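Local structure of aminotransferase, class V family protein (Trichomonas vaginalis, 5F8V) at residues A14-E19 with N255-W260; N181-P186 with G265-M270. The protein probably catalyses the pyridoxal-phosphate-dependent interconversion of O-phospho-L-serine and 2-oxoglutarate with 3-phosphooxypyruvate and L-glutamate, a step of L-serine biosynthesis. All coordinates share one frame; numbering follows the deposited sequence.

Interaction 1. Residues A14-E19 with N255-W260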
loop_
_atom_site.group_PDB
_atom_site.type_symbol
_atom_site.label_atom_id
_atom_site.label_comp_id
_atom_site.label_asym_id
_atom_site.label_seq_id
_atom_site.Cartn_x
_atom_site.Cartn_y
_atom_site.Cartn_z
ATOM N N ALA A 14 8.291 8.010 10.150
ATOM C CA ALA A 14 9.138 8.284 11.302
ATOM C C ALA A 14 10.516 7.662 11.173
ATOM O O ALA A 14 10.780 6.901 10.242
ATOM C CB ALA A 14 8.455 7.767 12.552
ATOM N N ALA A 15 11.375 7.994 12.139
ATOM C CA ALA A 15 12.742 7.491 12.215
ATOM C C ALA A 15 12.780 5.967 12.234
ATOM O O ALA A 15 11.919 5.315 12.828
ATOM C CB ALA A 15 13.442 8.046 13.451
ATOM N N VAL A 16 13.785 5.424 11.559
ATOM C CA VAL A 16 13.980 3.994 11.411
ATOM C C VAL A 16 15.395 3.684 11.931
ATOM O O VAL A 16 16.250 4.567 11.927
ATOM C CB VAL A 16 13.723 3.605 9.929
ATOM C CG1 VAL A 16 14.580 2.461 9.440
ATOM C CG2 VAL A 16 12.242 3.286 9.736
ATOM N N PRO A 17 15.642 2.440 12.401
ATOM C CA PRO A 17 17.003 2.099 12.837
ATOM C C PRO A 17 18.005 2.176 11.688
ATOM O O PRO A 17 17.752 1.619 10.616
ATOM C CB PRO A 17 16.856 0.659 13.346
ATOM C CG PRO A 17 15.429 0.538 13.723
ATOM C CD PRO A 17 14.698 1.345 12.694
ATOM N N LEU A 18 19.118 2.889 11.900
ATOM C CA LEU A 18 20.127 3.074 10.849
ATOM C C LEU A 18 20.673 1.734 10.334
ATOM O O LEU A 18 20.870 1.568 9.129
ATOM C CB LEU A 18 21.272 3.970 11.344
ATOM C CG LEU A 18 22.357 4.368 10.337
ATOM C CD1 LEU A 18 21.778 4.997 9.077
ATOM C CD2 LEU A 18 23.351 5.312 10.992
ATOM N N GLU A 19 20.876 0.788 11.249
ATOM C CA GLU A 19 21.286 -0.586 10.917
ATOM C C GLU A 19 20.367 -1.212 9.864
ATOM O O GLU A 19 20.837 -1.891 8.959
ATOM C CB GLU A 19 21.251 -1.494 12.158
ATOM C CG GLU A 19 22.206 -1.151 13.298
ATOM C CD GLU A 19 21.800 -1.838 14.602
ATOM O OE1 GLU A 19 21.436 -1.135 15.575
ATOM O OE2 GLU A 19 21.818 -3.091 14.643
ATOM N N ASN A 255 10.238 -6.768 8.597
ATOM C CA ASN A 255 10.948 -7.919 9.158
ATOM C C ASN A 255 12.348 -7.562 9.652
ATOM O O ASN A 255 12.790 -8.058 10.692
ATOM C CB ASN A 255 11.011 -9.067 8.137
ATOM C CG ASN A 255 11.449 -10.390 8.749
ATOM O OD1 ASN A 255 11.296 -10.628 9.946
ATOM N ND2 ASN A 255 11.977 -11.271 7.913
ATOM N N HIS A 256 13.038 -6.699 8.914
ATOM C CA HIS A 256 14.341 -6.201 9.353
ATOM C C HIS A 256 14.240 -5.473 10.695
ATOM O O HIS A 256 15.068 -5.686 11.575
ATOM C CB HIS A 256 14.993 -5.304 8.294
ATOM C CG HIS A 256 15.882 -6.042 7.346
ATOM N ND1 HIS A 256 16.995 -6.737 7.765
ATOM C CD2 HIS A 256 15.844 -6.169 5.998
ATOM C CE1 HIS A 256 17.594 -7.278 6.718
ATOM N NE2 HIS A 256 16.918 -6.944 5.633
ATOM N N ILE A 257 13.216 -4.638 10.845
ATOM C CA ILE A 257 12.944 -3.960 12.106
ATOM C C ILE A 257 12.553 -4.953 13.209
ATOM O O ILE A 257 13.004 -4.799 14.336
ATOM C CB ILE A 257 11.877 -2.841 11.972
ATOM C CG1 ILE A 257 12.400 -1.716 11.069
ATOM C CG2 ILE A 257 11.528 -2.262 13.349
ATOM C CD1 ILE A 257 11.328 -0.772 10.570
ATOM N N PHE A 258 11.752 -5.970 12.898
ATOM C CA PHE A 258 11.405 -6.992 13.906
ATOM C C PHE A 258 12.674 -7.648 14.479
ATOM O O PHE A 258 12.823 -7.781 15.695
ATOM C CB PHE A 258 10.461 -8.070 13.344
ATOM C CG PHE A 258 9.127 -7.553 12.838
ATOM C CD1 PHE A 258 8.589 -6.325 13.247
ATOM C CD2 PHE A 258 8.387 -8.326 11.954
ATOM C CE1 PHE A 258 7.361 -5.887 12.752
ATOM C CE2 PHE A 258 7.164 -7.890 11.465
ATOM C CZ PHE A 258 6.653 -6.668 11.860
ATOM N N LYS A 259 13.592 -8.015 13.594
ATOM C CA LYS A 259 14.883 -8.573 14.004
ATOM C C LYS A 259 15.624 -7.570 14.888
ATOM O O LYS A 259 16.121 -7.917 15.951
ATOM C CB LYS A 259 15.757 -8.908 12.792
ATOM C CG LYS A 259 15.222 -9.984 11.860
ATOM C CD LYS A 259 15.968 -9.947 10.530
ATOM C CE LYS A 259 15.417 -10.949 9.541
ATOM N NZ LYS A 259 15.953 -10.740 8.166
ATOM N N TRP A 260 15.688 -6.319 14.447
ATOM C CA TRP A 260 16.348 -5.283 15.240
ATOM C C TRP A 260 15.758 -5.155 16.652
ATOM O O TRP A 260 16.507 -5.016 17.606
ATOM C CB TRP A 260 16.344 -3.940 14.510
ATOM C CG TRP A 260 16.888 -2.818 15.314
ATOM C CD1 TRP A 260 18.198 -2.436 15.431
ATOM C CD2 TRP A 260 16.135 -1.910 16.107
ATOM N NE1 TRP A 260 18.299 -1.344 16.256
ATOM C CE2 TRP A 260 17.046 -0.999 16.682
ATOM C CE3 TRP A 260 14.774 -1.778 16.394
ATOM C CZ2 TRP A 260 16.639 0.024 17.534
ATOM C CZ3 TRP A 260 14.366 -0.744 17.247
ATOM C CH2 TRP A 260 15.296 0.138 17.799
#

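Interaction 2. Residues N181-P186 with G265-M270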
loop_
_atom_site.group_PDB
_atom_site.type_symbol
_atom_site.label_atom_id
_atom_site.label_comp_id
_atom_site.label_asym_id
_atom_site.label_seq_id
_atom_site.Cartn_x
_atom_site.Cartn_y
_atom_site.Cartn_z
ATOM N N ASN A 181 1.786 3.247 18.602
ATOM C CA ASN A 181 2.518 2.570 19.690
ATOM C C ASN A 181 2.734 1.054 19.513
ATOM O O ASN A 181 3.107 0.358 20.467
ATOM C CB ASN A 181 1.896 2.921 21.061
ATOM C CG ASN A 181 0.654 2.103 21.397
ATOM O OD1 ASN A 181 0.093 1.410 20.557
ATOM N ND2 ASN A 181 0.216 2.196 22.645
ATOM N N PHE A 182 2.547 0.561 18.289
ATOM C CA PHE A 182 2.656 -0.871 18.007
ATOM C C PHE A 182 4.096 -1.293 18.147
ATOM O O PHE A 182 4.977 -0.665 17.558
ATOM C CB PHE A 182 2.183 -1.188 16.585
ATOM C CG PHE A 182 1.960 -2.649 16.323
ATOM C CD1 PHE A 182 2.646 -3.304 15.301
ATOM C CD2 PHE A 182 1.035 -3.363 17.070
ATOM C CE1 PHE A 182 2.425 -4.655 15.048
ATOM C CE2 PHE A 182 0.809 -4.710 16.825
ATOM C CZ PHE A 182 1.503 -5.356 15.813
ATOM N N LEU A 183 4.323 -2.345 18.930
ATOM C CA LEU A 183 5.666 -2.886 19.226
ATOM C C LEU A 183 6.559 -1.919 20.029
ATOM O O LEU A 183 7.788 -2.020 19.997
ATOM C CB LEU A 183 6.371 -3.375 17.949
ATOM C CG LEU A 183 5.556 -4.341 17.081
ATOM C CD1 LEU A 183 6.140 -4.424 15.686
ATOM C CD2 LEU A 183 5.487 -5.727 17.725
ATOM N N SER A 184 5.925 -1.003 20.766
ATOM C CA SER A 184 6.624 -0.138 21.710
ATOM C C SER A 184 6.560 -0.725 23.113
ATOM O O SER A 184 7.219 -0.215 24.013
ATOM C CB SER A 184 6.017 1.265 21.698
ATOM O OG SER A 184 4.759 1.290 22.346
ATOM N N ARG A 185 5.754 -1.779 23.293
ATOM C CA ARG A 185 5.615 -2.474 24.568
ATOM C C ARG A 185 4.892 -3.822 24.399
ATOM O O ARG A 185 4.266 -4.066 23.361
ATOM C CB ARG A 185 4.845 -1.604 25.566
ATOM C CG ARG A 185 3.504 -1.120 25.051
ATOM C CD ARG A 185 2.813 -0.294 26.114
ATOM N NE ARG A 185 1.475 0.116 25.707
ATOM C CZ ARG A 185 0.766 1.087 26.292
ATOM N NH1 ARG A 185 1.246 1.765 27.339
ATOM N NH2 ARG A 185 -0.444 1.380 25.834
ATOM N N PRO A 186 4.955 -4.695 25.423
ATOM C CA PRO A 186 4.210 -5.954 25.325
ATOM C C PRO A 186 2.698 -5.752 25.334
ATOM O O PRO A 186 2.214 -4.739 25.840
ATOM C CB PRO A 186 4.642 -6.724 26.587
ATOM C CG PRO A 186 5.920 -6.082 27.013
ATOM C CD PRO A 186 5.733 -4.635 26.672
ATOM N N GLY A 265 16.427 -6.714 22.818
ATOM C CA GLY A 265 15.890 -7.323 24.046
ATOM C C GLY A 265 14.387 -7.566 24.094
ATOM O O GLY A 265 13.879 -8.048 25.104
ATOM N N GLY A 266 13.681 -7.256 23.009
ATOM C CA GLY A 266 12.248 -7.524 22.903
ATOM C C GLY A 266 11.398 -6.340 23.307
ATOM O O GLY A 266 11.909 -5.241 23.523
ATOM N N LEU A 267 10.097 -6.580 23.423
ATOM C CA LEU A 267 9.110 -5.504 23.614
ATOM C C LEU A 267 9.129 -4.892 25.004
ATOM O O LEU A 267 8.799 -3.712 25.157
ATOM C CB LEU A 267 7.695 -6.003 23.288
ATOM C CG LEU A 267 7.514 -6.530 21.856
ATOM C CD1 LEU A 267 6.063 -6.894 21.632
ATOM C CD2 LEU A 267 7.973 -5.543 20.795
ATOM N N ALA A 268 9.491 -5.691 26.009
ATOM C CA ALA A 268 9.645 -5.195 27.379
ATOM C C ALA A 268 10.847 -4.252 27.479
ATOM O O ALA A 268 10.795 -3.242 28.188
ATOM C CB ALA A 268 9.775 -6.356 28.365
ATOM N N ALA A 269 11.916 -4.572 26.755
ATOM C CA ALA A 269 13.066 -3.675 26.632
ATOM C C ALA A 269 12.710 -2.373 25.905
ATOM O O ALA A 269 13.206 -1.316 26.289
ATOM C CB ALA A 269 14.220 -4.370 25.930
ATOM N N MET A 270 11.876 -2.455 24.861
ATOM C CA MET A 270 11.403 -1.259 24.154
ATOM C C MET A 270 10.609 -0.361 25.107
ATOM O O MET A 270 10.797 0.852 25.136
ATOM C CB MET A 270 10.513 -1.596 22.942
ATOM C CG MET A 270 11.162 -2.245 21.712
ATOM S SD MET A 270 12.678 -1.567 20.976
ATOM C CE MET A 270 12.665 0.178 21.385
#

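Interaction 1. Residues A14-E19 with N255-W260
The pyrrolidine ring of P17 lies over one face of the W260 indole in a CH-pi contact. P17 CG stands 3.5 Å from the centroid of the six-membered W260 ring and only 14° off the ring normal, while P17 CB sits nearer the pyrrole part, 3.7 Å from W260 CE2. W260 reaches this place because its CG is turned anti to the backbone N (chi1 175°), which swings the indole out from helix 248-263 toward the proline. P17 is also the N-cap residue of helix 18-26, so the contact joins the start of that helix to helix 248-263 in this class-V aminotransferase, a fold-type I pyridoxal-phosphate enzyme. Two residues on, the carboxylate of E19 meets the indole at its edge, its plane steeply inclined to the ring. W260 NE1 gives a weak hydrogen bond to E19 OE1 (3.2 Å), bent to 130° at the hydrogen; the stronger partner of this carboxylate is R23, which forms a salt bridge with OE2. At the next ring carbon, P17 CD, I257 CG1 approaches at 4.2 Å, the two side chains crossing at about a right angle. Beyond it I257 CD1 meets V16 CG2, also at 4.2 Å.

Interaction 2. Residues N181-P186 with G265-M270
L267, in the first turn of helix 267-286, pushes its side chain against the backbone of 183-186, where the chain leaves a type II beta turn (N181 to S184). This turn lies in the loop between strands 174-177 and 193-199 of the mixed sheet, and the contact joins it to the helix start. With CG anti to its own carbonyl carbon (chi1 -59°), L267 spreads its two methyls along the loop: CD2 lies 3.6 Å from L183 O and 3.9 Å from L183 CB, while CD1 faces R185 O. The L183 and L267 side chains meet obliquely, L183 CD2 touching both methyls; I261 and L63 from two other helices also pack on L267. P186 packs on the first residues of the helix. Its CG rests 3.7 Å from A268 N and touches the CB atoms of L267 and A268, whereas CD lies against L267 O. L183 O, near M270 CG, is hydrogen-bonded by N351 ND2, and S184 O lies 3.7 Å from M270 CB. Before the helix, G265 ends helix 248-263 in a Schellman motif and G266 takes the N-cap position. Within the turn, N181 O accepts from both S184 N and S184 OG, the latter at 2.7 Å, and both donors come from the same face of its plane. R185 turns its CB away from the helix, and its NH2 is held by D155 OD2 (salt bridge) and F164 O, but its CA-H is directed at L267 O, with R185 CA 3.5 Å from that oxygen and an angle of 159° at the hydrogen.

In the fold
Interactions 1 and 2 have centres about 13 Å apart and are joined through consecutive helices: 248-263 supplies one side of interaction 1, and the first turn of 267-286 supplies the helical side of interaction 2. They also touch directly. F258 CE1 of interaction 1 packs on L183 CD1 of interaction 2 at 3.5 Å, and W260 CZ3 comes within 4.2 Å of M270 SD. At interaction 1, segment 14-19 also meets the second subunit, where V16 N hydrogen-bonds to E40 OE2 of that chain. Interaction 2 instead reaches toward the cofactor lysine: F182 O accepts a hydrogen bond from N203 ND2, and the S184 side chain packs on N203, next in sequence to K202, the residue carrying pyridoxal phosphate.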